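Long-range contacts in UTP-glucose-1-phosphate uridylyltransferase 2 (Trypanosoma brucei, PDB 3GUE), which probably catalyses the reversible transfer of a uridylyl group from UTP to glucose 1-phosphate, giving UDP-glucose and diphosphate: residues A[76-81]-A[210-215]; A[206-211]-A[309-314]. One frame throughout, in Å; residues are numbered along the deposited sequence.

Contact 1: residues A[76-81]-A[210-215]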
# COMPACT_ATOMS: atom_id res chain seq x y z
N GLN A 76 16.14 17.37 -9.02
CA GLN A 76 14.72 17.81 -8.98
C GLN A 76 13.77 16.84 -8.24
O GLN A 76 12.55 17.11 -8.12
CB GLN A 76 14.22 18.04 -10.40
CG GLN A 76 14.78 19.32 -11.02
CD GLN A 76 14.55 19.47 -12.52
OE1 GLN A 76 15.22 20.28 -13.17
NE2 GLN A 76 13.65 18.69 -13.07
N ALA A 77 14.32 15.73 -7.75
CA ALA A 77 13.51 14.63 -7.24
C ALA A 77 13.33 14.66 -5.69
O ALA A 77 14.16 15.19 -4.97
CB ALA A 77 14.07 13.32 -7.73
N VAL A 78 12.22 14.11 -5.22
CA VAL A 78 11.80 14.16 -3.82
C VAL A 78 11.17 12.79 -3.55
O VAL A 78 10.54 12.21 -4.42
CB VAL A 78 10.74 15.29 -3.57
CG1 VAL A 78 10.03 15.13 -2.24
CG2 VAL A 78 11.39 16.71 -3.62
N VAL A 79 11.36 12.28 -2.35
CA VAL A 79 10.82 10.96 -1.99
C VAL A 79 9.72 11.14 -0.97
O VAL A 79 9.83 11.93 -0.04
CB VAL A 79 11.92 9.98 -1.50
CG1 VAL A 79 11.30 8.61 -1.08
CG2 VAL A 79 12.95 9.76 -2.59
N LEU A 80 8.62 10.41 -1.21
CA LEU A 80 7.54 10.30 -0.23
C LEU A 80 7.26 8.83 0.01
O LEU A 80 7.10 8.04 -0.94
CB LEU A 80 6.26 10.99 -0.74
CG LEU A 80 4.95 11.03 0.08
CD1 LEU A 80 5.11 11.56 1.44
CD2 LEU A 80 3.92 11.86 -0.66
N LYS A 81 7.23 8.45 1.28
CA LYS A 81 6.78 7.10 1.67
C LYS A 81 5.42 7.23 2.33
O LYS A 81 5.26 8.03 3.27
CB LYS A 81 7.82 6.48 2.64
CG LYS A 81 8.75 5.42 2.01
CD LYS A 81 7.99 4.09 1.80
CE LYS A 81 8.92 2.87 1.73
NZ LYS A 81 9.16 2.43 0.31
N LYS A 210 11.45 25.59 -4.58
CA LYS A 210 12.86 25.25 -4.42
C LYS A 210 13.40 24.50 -5.67
O LYS A 210 14.56 24.11 -5.73
CB LYS A 210 13.09 24.45 -3.11
CG LYS A 210 12.31 24.94 -1.87
CD LYS A 210 12.69 26.36 -1.39
CE LYS A 210 11.72 27.48 -1.86
NZ LYS A 210 10.22 27.17 -1.75
N GLY A 211 12.53 24.33 -6.67
CA GLY A 211 12.99 23.86 -7.97
C GLY A 211 12.75 22.37 -8.17
O GLY A 211 13.11 21.83 -9.22
N TYR A 212 12.15 21.72 -7.17
CA TYR A 212 11.77 20.30 -7.32
C TYR A 212 10.59 20.16 -8.29
O TYR A 212 9.67 20.98 -8.28
CB TYR A 212 11.51 19.65 -5.95
CG TYR A 212 12.71 19.71 -5.03
CD1 TYR A 212 13.84 18.93 -5.28
CD2 TYR A 212 12.76 20.61 -3.93
CE1 TYR A 212 14.96 18.99 -4.46
CE2 TYR A 212 13.89 20.68 -3.10
CZ TYR A 212 14.98 19.86 -3.37
OH TYR A 212 16.11 19.88 -2.57
N ARG A 213 10.64 19.13 -9.15
CA ARG A 213 9.64 18.90 -10.19
C ARG A 213 9.12 17.46 -10.21
O ARG A 213 8.16 17.18 -10.90
CB ARG A 213 10.23 19.20 -11.59
CG ARG A 213 10.51 20.66 -11.90
CD ARG A 213 9.20 21.49 -11.96
NE ARG A 213 9.50 22.90 -12.20
CZ ARG A 213 9.70 23.81 -11.25
NH1 ARG A 213 9.63 23.46 -9.98
NH2 ARG A 213 9.96 25.06 -11.55
N TYR A 214 9.79 16.55 -9.50
CA TYR A 214 9.43 15.13 -9.53
C TYR A 214 9.37 14.52 -8.14
O TYR A 214 10.19 14.83 -7.26
CB TYR A 214 10.42 14.36 -10.41
CG TYR A 214 10.31 14.69 -11.87
CD1 TYR A 214 9.29 14.16 -12.64
CD2 TYR A 214 11.20 15.59 -12.48
CE1 TYR A 214 9.17 14.47 -14.03
CE2 TYR A 214 11.08 15.90 -13.84
CZ TYR A 214 10.08 15.33 -14.61
OH TYR A 214 9.95 15.66 -15.96
N MET A 215 8.39 13.63 -7.97
CA MET A 215 8.22 12.95 -6.72
C MET A 215 8.07 11.45 -6.94
O MET A 215 7.22 11.02 -7.70
CB MET A 215 6.99 13.48 -5.96
CG MET A 215 6.67 12.68 -4.72
SD MET A 215 5.38 13.48 -3.74
CE MET A 215 6.22 14.98 -3.24

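Contact 2: residues A[206-211]-A[309-314]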
# COMPACT_ATOMS: atom_id res chain seq x y z
N TYR A 206 5.69 24.91 -2.02
CA TYR A 206 7.00 24.99 -1.38
C TYR A 206 8.08 24.21 -2.15
O TYR A 206 9.12 24.78 -2.48
CB TYR A 206 6.96 24.56 0.10
CG TYR A 206 8.34 24.60 0.73
CD1 TYR A 206 8.95 25.83 1.03
CD2 TYR A 206 9.05 23.43 0.97
CE1 TYR A 206 10.23 25.87 1.58
CE2 TYR A 206 10.33 23.47 1.53
CZ TYR A 206 10.92 24.68 1.82
OH TYR A 206 12.19 24.73 2.37
N LEU A 207 7.84 22.93 -2.42
CA LEU A 207 8.77 22.09 -3.24
C LEU A 207 9.08 22.65 -4.65
O LEU A 207 10.23 22.73 -5.05
CB LEU A 207 8.26 20.65 -3.38
CG LEU A 207 8.11 19.76 -2.16
CD1 LEU A 207 7.33 18.49 -2.52
CD2 LEU A 207 9.48 19.41 -1.60
N LEU A 208 8.04 23.06 -5.37
CA LEU A 208 8.21 23.72 -6.68
C LEU A 208 9.01 25.01 -6.61
O LEU A 208 9.77 25.33 -7.53
CB LEU A 208 6.85 23.99 -7.32
CG LEU A 208 6.03 22.78 -7.77
CD1 LEU A 208 4.60 23.23 -8.00
CD2 LEU A 208 6.61 22.14 -9.05
N GLY A 209 8.85 25.76 -5.53
CA GLY A 209 9.61 27.00 -5.33
C GLY A 209 11.10 26.76 -5.10
O GLY A 209 11.93 27.64 -5.37
N LYS A 210 11.45 25.59 -4.58
CA LYS A 210 12.86 25.25 -4.42
C LYS A 210 13.40 24.50 -5.67
O LYS A 210 14.56 24.11 -5.73
CB LYS A 210 13.09 24.45 -3.11
CG LYS A 210 12.31 24.94 -1.87
CD LYS A 210 12.69 26.36 -1.39
CE LYS A 210 11.72 27.48 -1.86
NZ LYS A 210 10.22 27.17 -1.75
N GLY A 211 12.53 24.33 -6.67
CA GLY A 211 12.99 23.86 -7.97
C GLY A 211 12.75 22.37 -8.17
O GLY A 211 13.11 21.83 -9.22
N ASN A 309 5.12 14.11 -11.85
CA ASN A 309 5.65 15.42 -12.15
C ASN A 309 4.80 16.43 -11.37
O ASN A 309 3.56 16.51 -11.51
CB ASN A 309 5.62 15.70 -13.68
CG ASN A 309 6.19 17.08 -14.05
OD1 ASN A 309 5.69 18.10 -13.62
ND2 ASN A 309 7.25 17.10 -14.82
N LEU A 310 5.50 17.20 -10.53
CA LEU A 310 4.89 18.06 -9.54
C LEU A 310 4.25 19.32 -10.17
O LEU A 310 3.20 19.76 -9.73
CB LEU A 310 5.92 18.41 -8.47
CG LEU A 310 6.42 17.26 -7.59
CD1 LEU A 310 7.47 17.78 -6.62
CD2 LEU A 310 5.24 16.64 -6.83
N MET A 311 4.89 19.85 -11.21
CA MET A 311 4.37 20.98 -11.97
C MET A 311 3.11 20.58 -12.75
O MET A 311 2.15 21.35 -12.79
CB MET A 311 5.45 21.53 -12.91
CG MET A 311 5.11 22.88 -13.62
SD MET A 311 4.75 24.23 -12.50
CE MET A 311 6.14 25.33 -12.75
N GLU A 312 3.12 19.40 -13.38
CA GLU A 312 1.89 18.88 -13.99
C GLU A 312 0.77 18.73 -12.95
O GLU A 312 -0.38 19.12 -13.20
CB GLU A 312 2.11 17.56 -14.73
CG GLU A 312 2.97 17.66 -16.01
CD GLU A 312 2.49 18.74 -16.98
OE1 GLU A 312 1.25 18.92 -17.12
OE2 GLU A 312 3.35 19.41 -17.60
N LEU A 313 1.09 18.16 -11.79
CA LEU A 313 0.10 18.12 -10.70
C LEU A 313 -0.40 19.50 -10.35
O LEU A 313 -1.61 19.70 -10.18
CB LEU A 313 0.65 17.42 -9.46
CG LEU A 313 -0.31 17.36 -8.29
CD1 LEU A 313 -1.43 16.32 -8.52
CD2 LEU A 313 0.40 17.13 -6.93
N LYS A 314 0.51 20.46 -10.25
CA LYS A 314 0.14 21.81 -9.87
C LYS A 314 -0.85 22.38 -10.87
O LYS A 314 -1.89 22.92 -10.49
CB LYS A 314 1.39 22.70 -9.78
CG LYS A 314 1.10 24.18 -9.64
CD LYS A 314 0.70 24.58 -8.22
CE LYS A 314 0.24 26.05 -8.20
NZ LYS A 314 1.20 26.92 -8.97

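Contact 1: residues A[76-81]-A[210-215]
Backbone bonds between Gln76 and the chain at Arg213 and Tyr214 open a parallel strand pairing. Gln76 O is gripped by two amides: Arg213 N, at 3.0 Å, lies in the carbonyl plane on a lone pair, whereas Tyr214 N, at 3.1 Å from the same oxygen, stands above that plane. One step on, Val78 N gives Tyr214 O a weak bond, bent to 120° at the hydrogen, and Ala77 CA also brings its hydrogen to this oxygen. The bridges so formed pair Ala77 with Tyr214 and Val78 with Met215.

Apolar contacts concentrate on Val78. Its CG2, placed beside the backbone N, sits over one face of the Tyr212 ring, 4.0 Å from the ring centroid, in a CH-pi contact; Gln76 O lies at the edge of that ring. The other methyl, CG1, meets Met215 CE at 3.9 Å. Met215 sends CG anti to its own N (chi1 173°) and stays extended to SD, which lies 3.8 Å from Leu80 CD2; the bend at chi3 then turns CE toward Val78.

Among the polar side chains, the extended Gln76 runs alongside Tyr214, its amide nearly coplanar with the ring (8° apart) and NE2 at the ring edge, 3.9 Å from CE2. Arg213 folds back on its own chain: NH1 donates to Tyr212 O, almost in the guanidinium plane, and also to Leu208 O, which ties the turn to the end of the preceding helix.

Strands 77-83 and 214-219 are neighbours in the mixed central sheet. On the Ala77 and Tyr214 face lies helix 229-237, where His236 ND1 bonds Tyr214 OH; strand 128-132 flanks 77-83 on its other edge, and strand 300-309 flanks 214-219.

Contact 2: residues A[206-211]-A[309-314]
Two helix ends meet here beside the central sheet: the last turn of helix 203-209, closed by a Schellman motif at Gly211, and the first turn of helix 310-319, capped by Asn309. Leu208 carries most of the packing, and its two methyls part company. CD2 rests against the start of the second helix, 3.8 Å from Leu310 CB and 3.6 Å from Met311 N, with Met311 CB a little farther off. CD1 instead lies on the aliphatic part of Lys314, closest to CB at 3.7 Å. With CG anti to its N (chi1 170°) and a bend at chi2, Lys314 passes its CG and CD along the same methyl. Deeper in, Leu207 CD1 touches Leu310 CD1 at 4.2 Å, a looser contact between two buried leucines that both also pack on Met215 of strand 214-219.

Polar groups secure each helix end separately. Asn309 OD1 accepts from Glu312 N at 2.9 Å in an almost straight bond (172°), the donor tilted from the carbonyl plane. At the other end, Lys210 curls back so that NZ reaches a lone pair of Tyr206 O at 2.7 Å, an oxygen that Lys210 N shares. The whole is apolar helix-helix packing on one side of a Rossmann-like alpha/beta sheet, as in GT-A-type nucleotidyltransferases.

Overall arrangement
Contact 1 and contact 2 share Lys210 and Gly211, because helix 203-209 runs through a tight turn into strand 214-219; their centres lie 8 Å apart. Two probable backbone hydrogen bonds join them: Tyr212 N to Leu207 O at 3.0 Å, and Leu310 N to Arg213 O at 2.7 Å. Met215 adds packing, its CB 3.7 Å from Leu310 CD2, so the sheet face that holds Val78 and Leu80 also carries the two helices. The active site lies toward the far end of these strands: the side chain of Leu80 is about 8 Å from the bound UDP-glucose and about 7 Å from that of Asn83, a ligand-binding residue, while contact 2 lies away from the annotated binding sites.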